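Local coordinates for surface glycoprotein (Trypanosoma brucei, PDB 5KLH), which is a membrane-anchored surface antigen of the insect (procyclic) stage whose bilobed ectodomain, the part present here, may act as a sensor, at residues E27-T32 / V56-T61; T174-A179 / L212-M217. All coordinates share one frame; numbering follows the deposited sequence.

Contact 1. Residues E27-T32 / V56-T61; sequences ESWTGT and VYTEAT
Thr-58 holds the turn at Trp-29 through one side-chain hydrogen bond. Its hydroxyl OG1 donates to the carbonyl O of Trp-29 at 2.8 Å. The donor lies nearly in line with the carbonyl, at a C=O...OG1 angle of 168°. OG1 can reach it because it stands anti to the backbone N of Thr-58 (chi1 -168°). The same torsion turns the methyl CG2 to the indole. CG2 comes obliquely to the ring, 4.0 Å from CE3 of Trp-29. Beside it, CB of Thr-58 and CB of Trp-29 are also 4.0 Å apart. This end is buried and close. Ile-79 touches both side chains, and Tyr-170 meets the indole edge-to-face. The other end is looser. Val-56 is buried, but its partner Glu-27 is exposed. The CB of Glu-27 points away from the strand, and the bend at chi2 (-40°) brings the carboxylate back. OE2 of Glu-27 then lies 4.0 Å from CG1 of Val-56, a plain van der Waals touch. OE1 of Glu-27 has a long, weak ion pair with Arg-42. Pro-23 and Leu-26 also pack on Val-56. Trp-29 is the centre of an inverse gamma turn. The arrangement is that of a connection leading from helix 12-20 into strand 31-33, packed through its tryptophan on the inner strand 51-63 of a mixed beta-sheet.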
loop_
_atom_site.group_PDB
_atom_site.type_symbol
_atom_site.label_atom_id
_atom_site.label_comp_id
_atom_site.label_asym_id
_atom_site.label_seq_id
_atom_site.Cartn_x
_atom_site.Cartn_y
_atom_site.Cartn_z
ATOM N N GLU A 27 11.051 -14.253 14.609
ATOM C CA GLU A 27 11.334 -13.946 16.012
ATOM C C GLU A 27 12.722 -13.352 16.167
ATOM O O GLU A 27 13.000 -12.618 17.127
ATOM C CB GLU A 27 11.197 -15.200 16.885
ATOM C CG GLU A 27 9.838 -15.874 16.776
ATOM C CD GLU A 27 8.674 -14.885 16.703
ATOM O OE1 GLU A 27 8.508 -14.064 17.635
ATOM O OE2 GLU A 27 7.917 -14.932 15.703
ATOM N N SER A 28 13.586 -13.649 15.203
ATOM C CA SER A 28 14.944 -13.131 15.213
ATOM C C SER A 28 15.074 -11.772 14.533
ATOM O O SER A 28 16.185 -11.286 14.334
ATOM C CB SER A 28 15.889 -14.130 14.540
ATOM O OG SER A 28 15.881 -15.370 15.231
ATOM N N TRP A 29 13.949 -11.150 14.183
ATOM C CA TRP A 29 13.998 -9.885 13.439
ATOM C C TRP A 29 14.182 -8.667 14.357
ATOM O O TRP A 29 13.429 -7.674 14.307
ATOM C CB TRP A 29 12.739 -9.739 12.568
ATOM C CG TRP A 29 12.859 -10.397 11.210
ATOM C CD1 TRP A 29 13.795 -11.317 10.818
ATOM C CD2 TRP A 29 12.017 -10.175 10.068
ATOM N NE1 TRP A 29 13.590 -11.670 9.506
ATOM C CE2 TRP A 29 12.507 -10.983 9.023
ATOM C CE3 TRP A 29 10.893 -9.368 9.828
ATOM C CZ2 TRP A 29 11.912 -11.019 7.761
ATOM C CZ3 TRP A 29 10.311 -9.396 8.567
ATOM C CH2 TRP A 29 10.823 -10.215 7.553
ATOM N N THR A 30 15.186 -8.766 15.222
ATOM C CA THR A 30 15.579 -7.654 16.071
ATOM C C THR A 30 16.562 -6.786 15.303
ATOM O O THR A 30 17.102 -7.217 14.279
ATOM C CB THR A 30 16.241 -8.144 17.346
ATOM O OG1 THR A 30 17.239 -9.104 16.969
ATOM C CG2 THR A 30 15.210 -8.797 18.264
ATOM N N GLY A 31 16.816 -5.582 15.807
ATOM C CA GLY A 31 17.726 -4.664 15.150
ATOM C C GLY A 31 17.237 -3.234 15.282
ATOM O O GLY A 31 16.634 -2.869 16.296
ATOM N N THR A 32 17.495 -2.421 14.262
ATOM C CA THR A 32 17.104 -1.010 14.295
ATOM C C THR A 32 16.528 -0.526 12.974
ATOM O O THR A 32 16.841 -1.060 11.911
ATOM C CB THR A 32 18.290 -0.081 14.657
ATOM O OG1 THR A 32 19.402 -0.373 13.801
ATOM C CG2 THR A 32 18.710 -0.254 16.110
ATOM N N VAL A 56 3.167 -11.481 11.707
ATOM C CA VAL A 56 4.331 -11.101 12.487
ATOM C C VAL A 56 5.136 -10.065 11.717
ATOM O O VAL A 56 5.426 -10.257 10.536
ATOM C CB VAL A 56 5.232 -12.317 12.802
ATOM C CG1 VAL A 56 6.447 -11.867 13.593
ATOM C CG2 VAL A 56 4.460 -13.364 13.581
ATOM N N TYR A 57 5.468 -8.954 12.365
ATOM C CA TYR A 57 6.298 -7.940 11.726
ATOM C C TYR A 57 7.276 -7.378 12.751
ATOM O O TYR A 57 7.120 -7.591 13.950
ATOM C CB TYR A 57 5.428 -6.829 11.122
ATOM C CG TYR A 57 4.506 -6.142 12.104
ATOM C CD1 TYR A 57 3.237 -6.642 12.354
ATOM C CD2 TYR A 57 4.896 -4.978 12.756
ATOM C CE1 TYR A 57 2.388 -6.015 13.254
ATOM C CE2 TYR A 57 4.055 -4.347 13.647
ATOM C CZ TYR A 57 2.803 -4.873 13.889
ATOM O OH TYR A 57 1.965 -4.244 14.773
ATOM N N THR A 58 8.297 -6.677 12.297
ATOM C CA THR A 58 9.129 -5.940 13.235
ATOM C C THR A 58 8.964 -4.445 12.955
ATOM O O THR A 58 8.743 -4.040 11.803
ATOM C CB THR A 58 10.593 -6.397 13.163
ATOM O OG1 THR A 58 11.311 -5.869 14.276
ATOM C CG2 THR A 58 11.264 -5.939 11.868
ATOM N N GLU A 59 9.004 -3.630 14.010
ATOM C CA GLU A 59 8.603 -2.224 13.884
ATOM C C GLU A 59 9.387 -1.286 14.776
ATOM O O GLU A 59 9.898 -1.685 15.818
ATOM C CB GLU A 59 7.107 -2.054 14.196
ATOM C CG GLU A 59 6.702 -2.411 15.639
ATOM C CD GLU A 59 6.914 -1.278 16.641
ATOM O OE1 GLU A 59 6.935 -1.562 17.864
ATOM O OE2 GLU A 59 7.042 -0.105 16.220
ATOM N N ALA A 60 9.450 -0.028 14.361
ATOM C CA ALA A 60 9.944 1.027 15.212
ATOM C C ALA A 60 9.311 2.323 14.749
ATOM O O ALA A 60 8.941 2.454 13.578
ATOM C CB ALA A 60 11.481 1.097 15.164
ATOM N N THR A 61 9.164 3.264 15.676
ATOM C CA THR A 61 8.694 4.606 15.346
ATOM C C THR A 61 9.908 5.493 15.116
ATOM O O THR A 61 10.738 5.666 16.010
ATOM C CB THR A 61 7.816 5.182 16.462
ATOM O OG1 THR A 61 6.667 4.346 16.625
ATOM C CG2 THR A 61 7.352 6.591 16.115
#

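Contact 2. Residues T174-A179 / L212-M217; sequences TQYQSA and LERETM
The C-terminal end of helix 208-215, closed by a Schellman motif, meets the loop between strands 170-172 and 189-191. Tyr-176 and Arg-214 make the polar link. NH2 of Arg-214 donates to OH of Tyr-176 at 3.1 Å. The bond is bent, with an N-H...O angle of 139°. The hydroxyl sits at the edge of the guanidinium, near its plane, and the ring and guanidinium planes are 57° apart. The arginine chain leaves the helix extended and bends at chi3 (61°), which turns its head across the end of the tyrosine. Two more partners help fix that head. NE of Arg-214 makes a straight, salt-bridged hydrogen bond to OE2 of Glu-215 at 2.8 Å, and OE2 accepts with its anti lone pair. NH1 bonds to Asn-13. Deeper in the contact, CG of Glu-213 packs 3.5 Å from O of Ala-179. That carbonyl is buried here and has no hydrogen-bond partner in the model. OE1 of Glu-213 accepts from the backbone N of Tyr-181 in the same loop. At the helix end, Leu-212 O accepts from both N and OG1 of Thr-216, from opposite faces of its plane. Met-217, with positive phi, is the C-prime residue. Its N bonds to Arg-214 O at 3.2 Å, and Gly-218 N bonds to Glu-213 O, completing the motif. The arrangement is an inter-strand loop docked on a helix end through an arginine–tyrosine bond and a glutamate.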
loop_
_atom_site.group_PDB
_atom_site.type_symbol
_atom_site.label_atom_id
_atom_site.label_comp_id
_atom_site.label_asym_id
_atom_site.label_seq_id
_atom_site.Cartn_x
_atom_site.Cartn_y
_atom_site.Cartn_z
ATOM N N THR A 174 11.394 -7.713 -4.121
ATOM C CA THR A 174 11.318 -7.185 -5.469
ATOM C C THR A 174 9.879 -6.858 -5.848
ATOM O O THR A 174 9.592 -5.806 -6.420
ATOM C CB THR A 174 11.881 -8.200 -6.484
ATOM O OG1 THR A 174 13.253 -8.464 -6.177
ATOM C CG2 THR A 174 11.767 -7.663 -7.887
ATOM N N GLN A 175 8.966 -7.757 -5.504
ATOM C CA GLN A 175 7.600 -7.646 -5.981
ATOM C C GLN A 175 6.757 -6.716 -5.104
ATOM O O GLN A 175 5.896 -5.980 -5.597
ATOM C CB GLN A 175 6.954 -9.025 -6.046
ATOM C CG GLN A 175 5.650 -9.037 -6.819
ATOM C CD GLN A 175 5.835 -8.501 -8.223
ATOM O OE1 GLN A 175 6.559 -9.079 -9.017
ATOM N NE2 GLN A 175 5.199 -7.366 -8.526
ATOM N N TYR A 176 7.000 -6.729 -3.804
ATOM C CA TYR A 176 6.176 -5.919 -2.911
ATOM C C TYR A 176 6.939 -4.715 -2.399
ATOM O O TYR A 176 7.887 -4.867 -1.624
ATOM C CB TYR A 176 5.681 -6.764 -1.732
ATOM C CG TYR A 176 4.756 -7.890 -2.123
ATOM C CD1 TYR A 176 5.256 -9.151 -2.451
ATOM C CD2 TYR A 176 3.384 -7.693 -2.178
ATOM C CE1 TYR A 176 4.400 -10.171 -2.816
ATOM C CE2 TYR A 176 2.530 -8.711 -2.546
ATOM C CZ TYR A 176 3.045 -9.943 -2.852
ATOM O OH TYR A 176 2.205 -10.960 -3.222
ATOM N N GLN A 177 6.532 -3.516 -2.818
ATOM C CA GLN A 177 7.169 -2.291 -2.352
ATOM C C GLN A 177 6.408 -1.752 -1.146
ATOM O O GLN A 177 6.817 -0.781 -0.524
ATOM C CB GLN A 177 7.235 -1.240 -3.465
ATOM C CG GLN A 177 8.291 -1.520 -4.561
ATOM C CD GLN A 177 7.679 -2.001 -5.867
ATOM O OE1 GLN A 177 6.509 -2.373 -5.917
ATOM N NE2 GLN A 177 8.467 -1.986 -6.936
ATOM N N SER A 178 5.266 -2.375 -0.861
ATOM C CA SER A 178 4.525 -2.139 0.372
ATOM C C SER A 178 3.793 -3.413 0.755
ATOM O O SER A 178 3.529 -4.261 -0.111
ATOM C CB SER A 178 3.532 -0.976 0.206
ATOM O OG SER A 178 2.712 -0.842 1.369
ATOM N N ALA A 179 3.469 -3.549 2.041
ATOM C CA ALA A 179 2.619 -4.656 2.474
ATOM C C ALA A 179 1.157 -4.377 2.197
ATOM O O ALA A 179 0.342 -5.300 2.212
ATOM C CB ALA A 179 2.815 -4.946 3.966
ATOM N N LEU A 212 -3.801 -11.568 2.738
ATOM C CA LEU A 212 -5.152 -11.051 2.876
ATOM C C LEU A 212 -5.347 -9.789 2.037
ATOM O O LEU A 212 -6.367 -9.653 1.353
ATOM C CB LEU A 212 -5.467 -10.782 4.351
ATOM C CG LEU A 212 -6.910 -10.450 4.705
ATOM C CD1 LEU A 212 -7.816 -11.632 4.337
ATOM C CD2 LEU A 212 -7.028 -10.119 6.184
ATOM N N GLU A 213 -4.365 -8.884 2.070
ATOM C CA GLU A 213 -4.421 -7.663 1.277
ATOM C C GLU A 213 -4.587 -8.012 -0.188
ATOM O O GLU A 213 -5.383 -7.404 -0.898
ATOM C CB GLU A 213 -3.144 -6.822 1.458
ATOM C CG GLU A 213 -3.081 -6.058 2.762
ATOM C CD GLU A 213 -4.070 -4.902 2.822
ATOM O OE1 GLU A 213 -4.055 -4.031 1.927
ATOM O OE2 GLU A 213 -4.881 -4.851 3.773
ATOM N N ARG A 214 -3.821 -9.000 -0.627
ATOM C CA ARG A 214 -3.847 -9.407 -2.028
ATOM C C ARG A 214 -5.172 -10.035 -2.410
ATOM O O ARG A 214 -5.817 -9.614 -3.375
ATOM C CB ARG A 214 -2.723 -10.396 -2.332
ATOM C CG ARG A 214 -2.686 -10.815 -3.797
ATOM C CD ARG A 214 -1.606 -11.841 -4.061
ATOM N NE ARG A 214 -1.833 -13.056 -3.283
ATOM C CZ ARG A 214 -1.016 -13.514 -2.345
ATOM N NH1 ARG A 214 -1.333 -14.624 -1.690
ATOM N NH2 ARG A 214 0.118 -12.877 -2.060
ATOM N N GLU A 215 -5.572 -11.046 -1.646
ATOM C CA GLU A 215 -6.703 -11.887 -2.040
ATOM C C GLU A 215 -8.051 -11.214 -1.806
ATOM O O GLU A 215 -9.068 -11.659 -2.343
ATOM C CB GLU A 215 -6.650 -13.221 -1.302
ATOM C CG GLU A 215 -5.446 -14.065 -1.627
ATOM C CD GLU A 215 -5.397 -14.472 -3.090
ATOM O OE1 GLU A 215 -6.411 -14.989 -3.608
ATOM O OE2 GLU A 215 -4.343 -14.275 -3.728
ATOM N N THR A 216 -8.060 -10.142 -1.025
ATOM C CA THR A 216 -9.268 -9.349 -0.839
ATOM C C THR A 216 -9.194 -7.988 -1.515
ATOM O O THR A 216 -10.047 -7.133 -1.279
ATOM C CB THR A 216 -9.569 -9.109 0.644
ATOM O OG1 THR A 216 -8.590 -8.217 1.194
ATOM C CG2 THR A 216 -9.571 -10.434 1.414
ATOM N N MET A 217 -8.163 -7.785 -2.332
ATOM C CA MET A 217 -7.942 -6.496 -2.987
ATOM C C MET A 217 -8.066 -5.291 -2.050
ATOM O O MET A 217 -8.727 -4.300 -2.378
ATOM C CB MET A 217 -8.908 -6.338 -4.170
ATOM C CG MET A 217 -8.703 -7.388 -5.220
ATOM S SD MET A 217 -9.643 -7.073 -6.721
ATOM C CE MET A 217 -11.291 -7.515 -6.174
#

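In the fold
Contact 1 closes before contact 2 opens, so the two lie in series along the chain. Their centres are about 19 Å apart. Their nearest atoms are about 8 Å apart, and they do not touch. The centre of contact 1 lies about 19 Å from the centre of the chain, that of contact 2 about 7 Å. The mixed sheet connects them. Strand 51-63 of contact 1 pairs with strand 197-204, which runs parallel to strand 145-164. Tyr-176 and Ala-179 of contact 2 pack on strand 145-164. Strand 197-204 also leads on to helix 208-215. Contact 1 thus joins an N-terminal connection to the sheet, while contact 2 joins a loop to helix 208-215, the last helix of this fragment.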